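Local coordinates for Fe2OG dioxygenase domain-containing protein (Pseudomonas putida, PDB 4J25) that is a 2-oxoglutarate-dependent prolyl-4-hydroxylase of double-stranded beta-helix fold, likely to hydroxylate peptidyl proline with ferrous iron and ascorbate, at residues Glu131-Leu136 / Ser216-Phe221; Pro170-Gln175 / Ala210-Leu215; Met178-Gly183 / Gly201-Glu206. All blocks are in the same frame, centred on the assembly; numbering follows the deposited sequence.

Contact 1 of 3, residues Glu131-Leu136 / Ser216-Phe221. With OGA (N-oxalylglycine), chain J.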
loop_
_atom_site.group_PDB
_atom_site.type_symbol
_atom_site.label_atom_id
_atom_site.label_comp_id
_atom_site.label_asym_id
_atom_site.label_seq_id
_atom_site.Cartn_x
_atom_site.Cartn_y
_atom_site.Cartn_z
ATOM N N GLU A 131 6.032 5.123 -6.202
ATOM C CA GLU A 131 5.504 6.421 -5.861
ATOM C C GLU A 131 4.438 6.201 -4.799
ATOM O O GLU A 131 3.653 5.252 -4.874
ATOM C CB GLU A 131 4.919 7.124 -7.090
ATOM C CG GLU A 131 3.734 6.376 -7.716
ATOM C CD GLU A 131 3.036 7.139 -8.823
ATOM O OE1 GLU A 131 3.397 8.305 -9.075
ATOM O OE2 GLU A 131 2.119 6.563 -9.445
ATOM N N CYS A 132 4.403 7.073 -3.802
ATOM C CA CYS A 132 3.396 6.950 -2.769
ATOM C C CYS A 132 3.029 8.288 -2.147
ATOM O O CYS A 132 3.688 9.315 -2.381
ATOM C CB CYS A 132 3.853 5.968 -1.706
ATOM S SG CYS A 132 5.325 6.492 -0.869
ATOM N N HIS A 133 1.932 8.279 -1.393
ATOM C CA HIS A 133 1.464 9.465 -0.707
ATOM C C HIS A 133 0.524 9.032 0.392
ATOM O O HIS A 133 -0.001 7.899 0.363
ATOM C CB HIS A 133 0.772 10.444 -1.665
ATOM C CG HIS A 133 -0.527 9.953 -2.223
ATOM N ND1 HIS A 133 -1.722 10.058 -1.540
ATOM C CD2 HIS A 133 -0.827 9.389 -3.417
ATOM C CE1 HIS A 133 -2.697 9.566 -2.281
ATOM N NE2 HIS A 133 -2.181 9.154 -3.423
ATOM N N PHE A 134 0.316 9.926 1.351
ATOM C CA PHE A 134 -0.573 9.648 2.475
ATOM C C PHE A 134 -2.012 9.885 2.065
ATOM O O PHE A 134 -2.284 10.619 1.117
ATOM C CB PHE A 134 -0.235 10.520 3.699
ATOM C CG PHE A 134 1.038 10.131 4.383
ATOM C CD1 PHE A 134 1.087 9.026 5.209
ATOM C CD2 PHE A 134 2.191 10.850 4.179
ATOM C CE1 PHE A 134 2.268 8.663 5.836
ATOM C CE2 PHE A 134 3.362 10.493 4.797
ATOM C CZ PHE A 134 3.408 9.401 5.625
ATOM N N ALA A 135 -2.935 9.246 2.774
ATOM C CA ALA A 135 -4.352 9.447 2.528
ATOM C C ALA A 135 -5.090 9.411 3.852
ATOM O O ALA A 135 -4.879 8.515 4.665
ATOM C CB ALA A 135 -4.893 8.364 1.565
ATOM N N LEU A 136 -5.965 10.379 4.068
ATOM C CA LEU A 136 -6.693 10.478 5.322
ATOM C C LEU A 136 -8.174 10.627 5.018
ATOM O O LEU A 136 -8.606 11.682 4.565
ATOM C CB LEU A 136 -6.213 11.693 6.123
ATOM C CG LEU A 136 -6.805 11.806 7.537
ATOM C CD1 LEU A 136 -5.823 12.470 8.498
ATOM C CD2 LEU A 136 -8.137 12.559 7.538
ATOM N N SER A 216 -3.927 5.990 5.885
ATOM C CA SER A 216 -3.138 5.030 5.106
ATOM C C SER A 216 -1.994 5.691 4.331
ATOM O O SER A 216 -1.926 6.907 4.211
ATOM C CB SER A 216 -4.032 4.309 4.106
ATOM O OG SER A 216 -4.657 5.257 3.273
ATOM N N LEU A 217 -1.095 4.861 3.824
ATOM C CA LEU A 217 -0.007 5.296 2.957
ATOM C C LEU A 217 -0.138 4.416 1.715
ATOM O O LEU A 217 0.075 3.211 1.765
ATOM C CB LEU A 217 1.324 5.101 3.677
ATOM C CG LEU A 217 2.625 5.572 3.043
ATOM C CD1 LEU A 217 2.526 6.997 2.566
ATOM C CD2 LEU A 217 3.762 5.430 4.041
ATOM N N THR A 218 -0.542 5.044 0.618
ATOM C CA THR A 218 -0.890 4.333 -0.597
ATOM C C THR A 218 0.132 4.624 -1.700
ATOM O O THR A 218 0.631 5.745 -1.821
ATOM C CB THR A 218 -2.310 4.716 -1.046
ATOM O OG1 THR A 218 -2.723 3.864 -2.119
ATOM C CG2 THR A 218 -2.374 6.176 -1.480
ATOM N N GLY A 219 0.453 3.610 -2.499
ATOM C CA GLY A 219 1.478 3.761 -3.506
ATOM C C GLY A 219 1.412 2.740 -4.628
ATOM O O GLY A 219 0.592 1.815 -4.596
ATOM N N TRP A 220 2.325 2.896 -5.587
ATOM C CA TRP A 220 2.385 2.040 -6.782
ATOM C C TRP A 220 3.803 1.902 -7.251
ATOM O O TRP A 220 4.557 2.892 -7.280
ATOM C CB TRP A 220 1.530 2.625 -7.907
ATOM C CG TRP A 220 0.126 2.751 -7.474
ATOM C CD1 TRP A 220 -0.843 1.796 -7.539
ATOM C CD2 TRP A 220 -0.468 3.890 -6.846
ATOM N NE1 TRP A 220 -2.005 2.274 -6.996
ATOM C CE2 TRP A 220 -1.795 3.553 -6.547
ATOM C CE3 TRP A 220 0.010 5.156 -6.481
ATOM C CZ2 TRP A 220 -2.662 4.442 -5.931
ATOM C CZ3 TRP A 220 -0.838 6.028 -5.868
ATOM C CH2 TRP A 220 -2.164 5.675 -5.598
ATOM N N PHE A 221 4.181 0.667 -7.552
ATOM C CA PHE A 221 5.412 0.392 -8.261
ATOM C C PHE A 221 5.125 0.520 -9.747
ATOM O O PHE A 221 4.117 -0.016 -10.234
ATOM C CB PHE A 221 5.905 -1.029 -7.974
ATOM C CG PHE A 221 6.254 -1.288 -6.536
ATOM C CD1 PHE A 221 7.513 -0.961 -6.054
ATOM C CD2 PHE A 221 5.345 -1.883 -5.680
ATOM C CE1 PHE A 221 7.853 -1.195 -4.728
ATOM C CE2 PHE A 221 5.675 -2.114 -4.359
ATOM C CZ PHE A 221 6.938 -1.777 -3.888
HETATM C C1 OGA J . -6.349 3.874 -3.854
HETATM C C2 OGA J . -7.021 2.850 -2.994
HETATM C C4 OGA J . -7.432 1.840 -0.778
HETATM C C5 OGA J . -7.092 1.967 0.668
HETATM O O1 OGA J . -5.796 4.854 -3.277
HETATM O O2 OGA J . -6.320 3.742 -5.130
HETATM O "O2'" OGA J . -7.757 2.019 -3.506
HETATM O O3 OGA J . -7.115 0.945 1.397
HETATM N N1 OGA J . -6.791 2.838 -1.567
HETATM O O4 OGA J . -6.781 3.082 1.164
HETATM O O HOH W 1 -6.940 5.790 4.457
#
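Backbone pairing between E131-L136 and S216-F221 is antiparallel, with an axis angle of 168°, and three hydrogen-bonded pairs carry it: E131 with W220, H133 with T218, A135 with S216. Each pair is bonded in both directions, W220 N reaching E131 O at 2.8 Å. At the non-hydrogen-bonded pair C132-G219 the CA atoms come to 3.8 Å, where a side chain on G219 would collide with C132 CB and E131 O.

Two CH-pi contacts lie on opposite faces of this ladder. On the face of H133, T218 CG2 sits over the imidazole, 3.7 Å from the centroid of the H133 ring. That ring is held by H133 ND1, which bonds F134 O at 2.8 Å from above the carbonyl plane. On the other face L217, with CG anti to its backbone N (chi1 -175°), lays CD1 over the F134 ring, 15° off the ring normal.

Two side chains of the face that holds H133, T218 and W220, border the ligand. T218 OG1 makes at most a weak, unsettled bond to O1 of N-oxalylglycine, and W220 turns the edge of its indole to the inhibitor, W220 CZ2 lying 3.8 Å from its O2. W220 NE1 bonds the metal ligand D148.

Strand 214-222 runs between 129-137 and 156-163 in the larger sheet; F134 and L217 face helix 103-123, and F134 also meets helix 53-67.

Contact 2 of 3, residues Pro170-Gln175 / Ala210-Leu215. With OGA (N-oxalylglycine), chain J.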
loop_
_atom_site.group_PDB
_atom_site.type_symbol
_atom_site.label_atom_id
_atom_site.label_comp_id
_atom_site.label_asym_id
_atom_site.label_seq_id
_atom_site.Cartn_x
_atom_site.Cartn_y
_atom_site.Cartn_z
ATOM N N PRO A 170 -14.058 -3.587 14.253
ATOM C CA PRO A 170 -14.953 -3.898 13.132
ATOM C C PRO A 170 -16.156 -2.971 13.066
ATOM O O PRO A 170 -16.733 -2.788 11.998
ATOM C CB PRO A 170 -15.420 -5.323 13.444
ATOM C CG PRO A 170 -14.419 -5.860 14.406
ATOM C CD PRO A 170 -14.011 -4.691 15.226
ATOM N N HIS A 171 -16.541 -2.405 14.206
ATOM C CA HIS A 171 -17.643 -1.445 14.246
ATOM C C HIS A 171 -17.254 -0.182 13.482
ATOM O O HIS A 171 -18.111 0.624 13.109
ATOM C CB HIS A 171 -17.986 -1.098 15.698
ATOM C CG HIS A 171 -17.748 -2.231 16.646
ATOM N ND1 HIS A 171 -16.585 -2.355 17.375
ATOM C CD2 HIS A 171 -18.500 -3.315 16.950
ATOM C CE1 HIS A 171 -16.638 -3.457 18.103
ATOM N NE2 HIS A 171 -17.792 -4.057 17.864
ATOM N N ASP A 172 -15.954 -0.023 13.235
ATOM C CA ASP A 172 -15.447 1.180 12.602
ATOM C C ASP A 172 -15.588 1.144 11.091
ATOM O O ASP A 172 -15.518 2.183 10.433
ATOM C CB ASP A 172 -13.987 1.417 12.999
ATOM C CG ASP A 172 -13.841 1.818 14.459
ATOM O OD1 ASP A 172 -14.713 2.572 14.942
ATOM O OD2 ASP A 172 -12.869 1.385 15.120
ATOM N N GLY A 173 -15.808 -0.041 10.535
ATOM C CA GLY A 173 -15.911 -0.181 9.091
ATOM C C GLY A 173 -14.592 0.141 8.408
ATOM O O GLY A 173 -13.521 -0.202 8.905
ATOM N N GLY A 174 -14.676 0.785 7.249
ATOM C CA GLY A 174 -13.492 1.233 6.538
ATOM C C GLY A 174 -12.617 0.159 5.914
ATOM O O GLY A 174 -11.467 0.426 5.589
ATOM N N GLN A 175 -13.133 -1.052 5.734
ATOM C CA GLN A 175 -12.314 -2.103 5.157
ATOM C C GLN A 175 -12.016 -1.812 3.690
ATOM O O GLN A 175 -12.829 -1.210 2.983
ATOM C CB GLN A 175 -12.980 -3.478 5.272
ATOM C CG GLN A 175 -14.346 -3.594 4.589
ATOM C CD GLN A 175 -15.498 -3.419 5.569
ATOM O OE1 GLN A 175 -15.764 -2.311 6.044
ATOM N NE2 GLN A 175 -16.166 -4.518 5.896
ATOM N N ALA A 210 -15.987 4.471 6.823
ATOM C CA ALA A 210 -15.614 4.226 8.208
ATOM C C ALA A 210 -16.343 5.206 9.100
ATOM O O ALA A 210 -16.829 6.234 8.635
ATOM C CB ALA A 210 -14.120 4.386 8.393
ATOM N N GLY A 211 -16.401 4.889 10.386
ATOM C CA GLY A 211 -17.029 5.767 11.351
ATOM C C GLY A 211 -16.018 6.665 12.030
ATOM O O GLY A 211 -16.384 7.461 12.882
ATOM N N ARG A 212 -14.744 6.533 11.669
ATOM C CA ARG A 212 -13.702 7.371 12.253
ATOM C C ARG A 212 -12.599 7.610 11.225
ATOM O O ARG A 212 -12.511 6.901 10.235
ATOM C CB ARG A 212 -13.124 6.733 13.520
ATOM C CG ARG A 212 -12.614 5.318 13.311
ATOM C CD ARG A 212 -11.872 4.758 14.536
ATOM N NE ARG A 212 -10.448 5.107 14.537
ATOM C CZ ARG A 212 -9.477 4.364 15.075
ATOM N NH1 ARG A 212 -8.216 4.777 15.016
ATOM N NH2 ARG A 212 -9.750 3.209 15.665
ATOM N N GLU A 213 -11.782 8.627 11.452
ATOM C CA GLU A 213 -10.734 8.978 10.502
ATOM C C GLU A 213 -9.906 7.759 10.156
ATOM O O GLU A 213 -9.454 7.025 11.033
ATOM C CB GLU A 213 -9.806 10.033 11.087
ATOM C CG GLU A 213 -10.443 11.367 11.325
ATOM C CD GLU A 213 -9.478 12.317 11.985
ATOM O OE1 GLU A 213 -8.247 12.098 11.856
ATOM O OE2 GLU A 213 -9.943 13.269 12.644
ATOM N N ARG A 214 -9.702 7.540 8.870
ATOM C CA ARG A 214 -8.974 6.368 8.432
ATOM C C ARG A 214 -7.696 6.780 7.717
ATOM O O ARG A 214 -7.739 7.438 6.698
ATOM C CB ARG A 214 -9.864 5.535 7.530
ATOM C CG ARG A 214 -9.255 4.272 6.990
ATOM C CD ARG A 214 -10.035 3.942 5.760
ATOM N NE ARG A 214 -9.850 2.600 5.237
ATOM C CZ ARG A 214 -9.064 2.282 4.206
ATOM N NH1 ARG A 214 -8.301 3.195 3.604
ATOM N NH2 ARG A 214 -9.015 1.029 3.795
ATOM N N LEU A 215 -6.569 6.349 8.261
ATOM C CA LEU A 215 -5.256 6.740 7.773
ATOM C C LEU A 215 -4.538 5.635 7.014
ATOM O O LEU A 215 -4.518 4.486 7.461
ATOM C CB LEU A 215 -4.379 7.140 8.952
ATOM C CG LEU A 215 -4.840 8.261 9.871
ATOM C CD1 LEU A 215 -3.684 8.607 10.806
ATOM C CD2 LEU A 215 -5.281 9.463 9.112
HETATM C C1 OGA J . -6.349 3.874 -3.854
HETATM C C2 OGA J . -7.021 2.850 -2.994
HETATM C C4 OGA J . -7.432 1.840 -0.778
HETATM C C5 OGA J . -7.092 1.967 0.668
HETATM O O1 OGA J . -5.796 4.854 -3.277
HETATM O O2 OGA J . -6.320 3.742 -5.130
HETATM O "O2'" OGA J . -7.757 2.019 -3.506
HETATM O O3 OGA J . -7.115 0.945 1.397
HETATM N N1 OGA J . -6.791 2.838 -1.567
HETATM O O4 OGA J . -6.781 3.082 1.164
#
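Two backbone carbonyls of P170-Q175, those of D172 and G174, receive the hydrogen bonds that A210-L215 sends across. G211 N reaches D172 O at 2.8 Å, and next to it A210 CA makes a CA-H...O contact to the same oxygen. R214 NE bonds G174 O at 2.7 Å, in the carbonyl plane and on a lone pair, while R214 NH2 adds a weak bond to that oxygen. The close approach at G174 leaves no room for a CB, which would strike A210 CB; the residue's phi of 70° also favours glycine.

Between charged side chains the contact is looser. R212 passes its CD 3.5 Å from D172 CG, with carboxylate and guanidinium planes 86° apart, and the salt bridge from D172 OD2 to R212 NH2 is long at 3.7 Å. Each has another polar partner: D172 OD2 accepts from Q169 N, and R212 NH1 donates to E166 O.

R214 runs extended from CG to NE, chi1 -180°, which carries its guanidinium to the inhibitor's carboxylate. R214 NH1 donates to O4 of N-oxalylglycine at 2.9 Å and R214 NH2 to its O3 at 3.1 Å, a bidentate pairing. A leucine here would probably leave that carboxylate without its countercharge and G174 O without its donor.

With G174 O bound at one edge of the guanidinium and the carboxylate at another, the loop carbonyl limits rotation of the group. The pairing is consistent with R214 holding the matching carboxylate of 2-oxoglutarate.

Contact 3 of 3, residues Met178-Gly183 / Gly201-Glu206. With MN (manganese (II) ion), chain I; OGA (N-oxalylglycine), chain J.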
loop_
_atom_site.group_PDB
_atom_site.type_symbol
_atom_site.label_atom_id
_atom_site.label_comp_id
_atom_site.label_asym_id
_atom_site.label_seq_id
_atom_site.Cartn_x
_atom_site.Cartn_y
_atom_site.Cartn_z
ATOM N N MET A 178 -11.519 -6.414 -1.588
ATOM C CA MET A 178 -10.838 -6.848 -2.792
ATOM C C MET A 178 -11.630 -7.950 -3.470
ATOM O O MET A 178 -12.062 -8.903 -2.826
ATOM C CB MET A 178 -9.457 -7.390 -2.437
ATOM C CG MET A 178 -8.620 -6.419 -1.618
ATOM S SD MET A 178 -7.220 -7.234 -0.840
ATOM C CE MET A 178 -6.150 -7.411 -2.251
ATOM N N PHE A 179 -11.819 -7.798 -4.771
ATOM C CA PHE A 179 -12.562 -8.759 -5.556
ATOM C C PHE A 179 -11.595 -9.652 -6.279
ATOM O O PHE A 179 -10.917 -9.249 -7.231
ATOM C CB PHE A 179 -13.529 -8.028 -6.477
ATOM C CG PHE A 179 -14.508 -7.191 -5.718
ATOM C CD1 PHE A 179 -15.671 -7.747 -5.220
ATOM C CD2 PHE A 179 -14.238 -5.873 -5.436
ATOM C CE1 PHE A 179 -16.555 -6.985 -4.474
ATOM C CE2 PHE A 179 -15.129 -5.106 -4.696
ATOM C CZ PHE A 179 -16.285 -5.669 -4.212
ATOM N N LEU A 180 -11.528 -10.887 -5.791
ATOM C CA LEU A 180 -10.516 -11.830 -6.223
ATOM C C LEU A 180 -11.125 -12.751 -7.241
ATOM O O LEU A 180 -12.269 -12.559 -7.633
ATOM C CB LEU A 180 -9.983 -12.603 -5.025
ATOM C CG LEU A 180 -9.576 -11.695 -3.871
ATOM C CD1 LEU A 180 -9.094 -12.506 -2.666
ATOM C CD2 LEU A 180 -8.509 -10.686 -4.333
ATOM N N ALA A 181 -10.351 -13.734 -7.689
ATOM C CA ALA A 181 -10.806 -14.644 -8.734
ATOM C C ALA A 181 -11.950 -15.498 -8.211
ATOM O O ALA A 181 -12.102 -15.655 -7.007
ATOM C CB ALA A 181 -9.656 -15.526 -9.186
ATOM N N ASP A 182 -12.760 -16.029 -9.116
ATOM C CA ASP A 182 -13.817 -16.980 -8.748
ATOM C C ASP A 182 -14.923 -16.332 -7.913
ATOM O O ASP A 182 -15.725 -17.027 -7.291
ATOM C CB ASP A 182 -13.219 -18.166 -7.983
ATOM N N GLY A 183 -14.972 -15.003 -7.906
ATOM C CA GLY A 183 -16.067 -14.301 -7.265
ATOM C C GLY A 183 -15.851 -14.171 -5.768
ATOM O O GLY A 183 -16.700 -13.666 -5.041
ATOM N N GLY A 201 -3.510 -4.139 -12.347
ATOM C CA GLY A 201 -4.377 -4.349 -13.490
ATOM C C GLY A 201 -5.397 -5.448 -13.268
ATOM O O GLY A 201 -6.261 -5.668 -14.117
ATOM N N GLU A 202 -5.309 -6.133 -12.131
ATOM C CA GLU A 202 -6.079 -7.361 -11.925
ATOM C C GLU A 202 -7.117 -7.346 -10.810
ATOM O O GLU A 202 -8.139 -8.034 -10.907
ATOM C CB GLU A 202 -5.139 -8.530 -11.665
ATOM C CG GLU A 202 -5.837 -9.704 -10.991
ATOM C CD GLU A 202 -4.943 -10.921 -10.855
ATOM O OE1 GLU A 202 -5.294 -11.830 -10.063
ATOM O OE2 GLU A 202 -3.896 -10.970 -11.554
ATOM N N VAL A 203 -6.862 -6.616 -9.725
ATOM C CA VAL A 203 -7.749 -6.719 -8.569
ATOM C C VAL A 203 -8.614 -5.486 -8.372
ATOM O O VAL A 203 -8.139 -4.461 -7.868
ATOM C CB VAL A 203 -6.964 -6.963 -7.289
ATOM C CG1 VAL A 203 -7.923 -7.082 -6.099
ATOM C CG2 VAL A 203 -6.138 -8.206 -7.427
ATOM N N PRO A 204 -9.895 -5.579 -8.765
ATOM C CA PRO A 204 -10.802 -4.478 -8.454
ATOM C C PRO A 204 -10.935 -4.382 -6.953
ATOM O O PRO A 204 -10.827 -5.406 -6.272
ATOM C CB PRO A 204 -12.123 -4.914 -9.089
ATOM C CG PRO A 204 -11.765 -5.975 -10.056
ATOM C CD PRO A 204 -10.586 -6.666 -9.484
ATOM N N HIS A 205 -11.143 -3.184 -6.431
ATOM C CA HIS A 205 -11.244 -3.026 -4.980
ATOM C C HIS A 205 -11.986 -1.747 -4.645
ATOM O O HIS A 205 -12.181 -0.891 -5.499
ATOM C CB HIS A 205 -9.867 -3.044 -4.314
ATOM C CG HIS A 205 -8.926 -1.999 -4.832
ATOM N ND1 HIS A 205 -8.223 -2.160 -6.006
ATOM C CD2 HIS A 205 -8.559 -0.792 -4.338
ATOM C CE1 HIS A 205 -7.480 -1.089 -6.226
ATOM N NE2 HIS A 205 -7.651 -0.249 -5.225
ATOM N N GLU A 206 -12.434 -1.645 -3.404
ATOM C CA GLU A 206 -13.159 -0.473 -2.956
ATOM C C GLU A 206 -12.902 -0.276 -1.474
ATOM O O GLU A 206 -12.355 -1.155 -0.806
ATOM C CB GLU A 206 -14.658 -0.639 -3.225
ATOM C CG GLU A 206 -15.290 -1.716 -2.402
ATOM C CD GLU A 206 -16.731 -1.973 -2.761
ATOM O OE1 GLU A 206 -17.339 -2.870 -2.149
ATOM O OE2 GLU A 206 -17.260 -1.301 -3.666
HETATM MN MN MN I . -7.101 1.757 -5.490
HETATM C C1 OGA J . -6.349 3.874 -3.854
HETATM C C2 OGA J . -7.021 2.850 -2.994
HETATM C C4 OGA J . -7.432 1.840 -0.778
HETATM C C5 OGA J . -7.092 1.967 0.668
HETATM O O1 OGA J . -5.796 4.854 -3.277
HETATM O O2 OGA J . -6.320 3.742 -5.130
HETATM O "O2'" OGA J . -7.757 2.019 -3.506
HETATM O O3 OGA J . -7.115 0.945 1.397
HETATM N N1 OGA J . -6.791 2.838 -1.567
HETATM O O4 OGA J . -6.781 3.082 1.164
HETATM O O HOH W 2 -9.421 -10.153 -9.247
HETATM O O HOH W 3 -5.186 1.218 -4.443
#
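F179 turns the rim of its phenyl ring, not a face, toward G201-E206. CG stands anti to the carbonyl carbon (chi1 -60°), and from there CD2 borders the P204 carbonyl while CZ at the far end comes 3.6 Å from E206 OE1. The E206 carboxylate stands at the edge of the ring, the two planes 76° apart, with E206 CD close to the ring plane. E206 reaches it with a side chain extended beyond CG. R145 makes a cation-pi contact with the same ring.

The backbones join through one nearly straight bond, F179 N to P204 O, 3.0 Å long with an N-H...O angle of 174°. V203 points CG1 at two side chains of the other segment, 4.0 Å from M178 CB and 4.1 Å from L180 CD2. A water lies within hydrogen-bonding distance of both F179 O and E202 O, though not every acceptor round it can receive a proton.

M178 and H205 form an antiparallel non-hydrogen-bonded pair in the smaller sheet of the double-stranded beta-helix, where 205-207 is an edge strand and supplies the second histidine of the HXD...H facial triad, H146, D148 and H205. The H205 imidazole swings off from M178 to the manganese ion, which H205 NE2 binds at 2.1 Å. On its other nitrogen, H205 ND1 donates to V203 O at 3.0 Å, with the acceptor in the ring plane; this second-shell bond fixes the rotation of the imidazole and leaves NE2 directed at the metal. N-oxalylglycine chelates the ion through O2 and O2', the latter at the edge of the H205 ring and 2.8 Å from H205 NE2. A water, H146 and D148 bring the donor atoms round the manganese to six.

In the fold
The three contacts are nested along the chain: contact 1 closes the longest loop, contact 2 lies inside it and contact 3 inside contact 2. Contacts 1 and 2 share strand 214-222, have centres about 18 Å apart and touch where L136 CD1 meets L215 CD2. Contact 3 belongs to the smaller sheet, on strands 176-179 and 205-207, and its centre is about 19 Å from contact 1 and 21 Å from contact 2; its segment 201-206 precedes 210-215 by a short link. All three border N-oxalylglycine, so the two sheets of the double-stranded beta-helix supply pocket wall, carboxylate-binding arginine and metal-binding histidine around a single ligand.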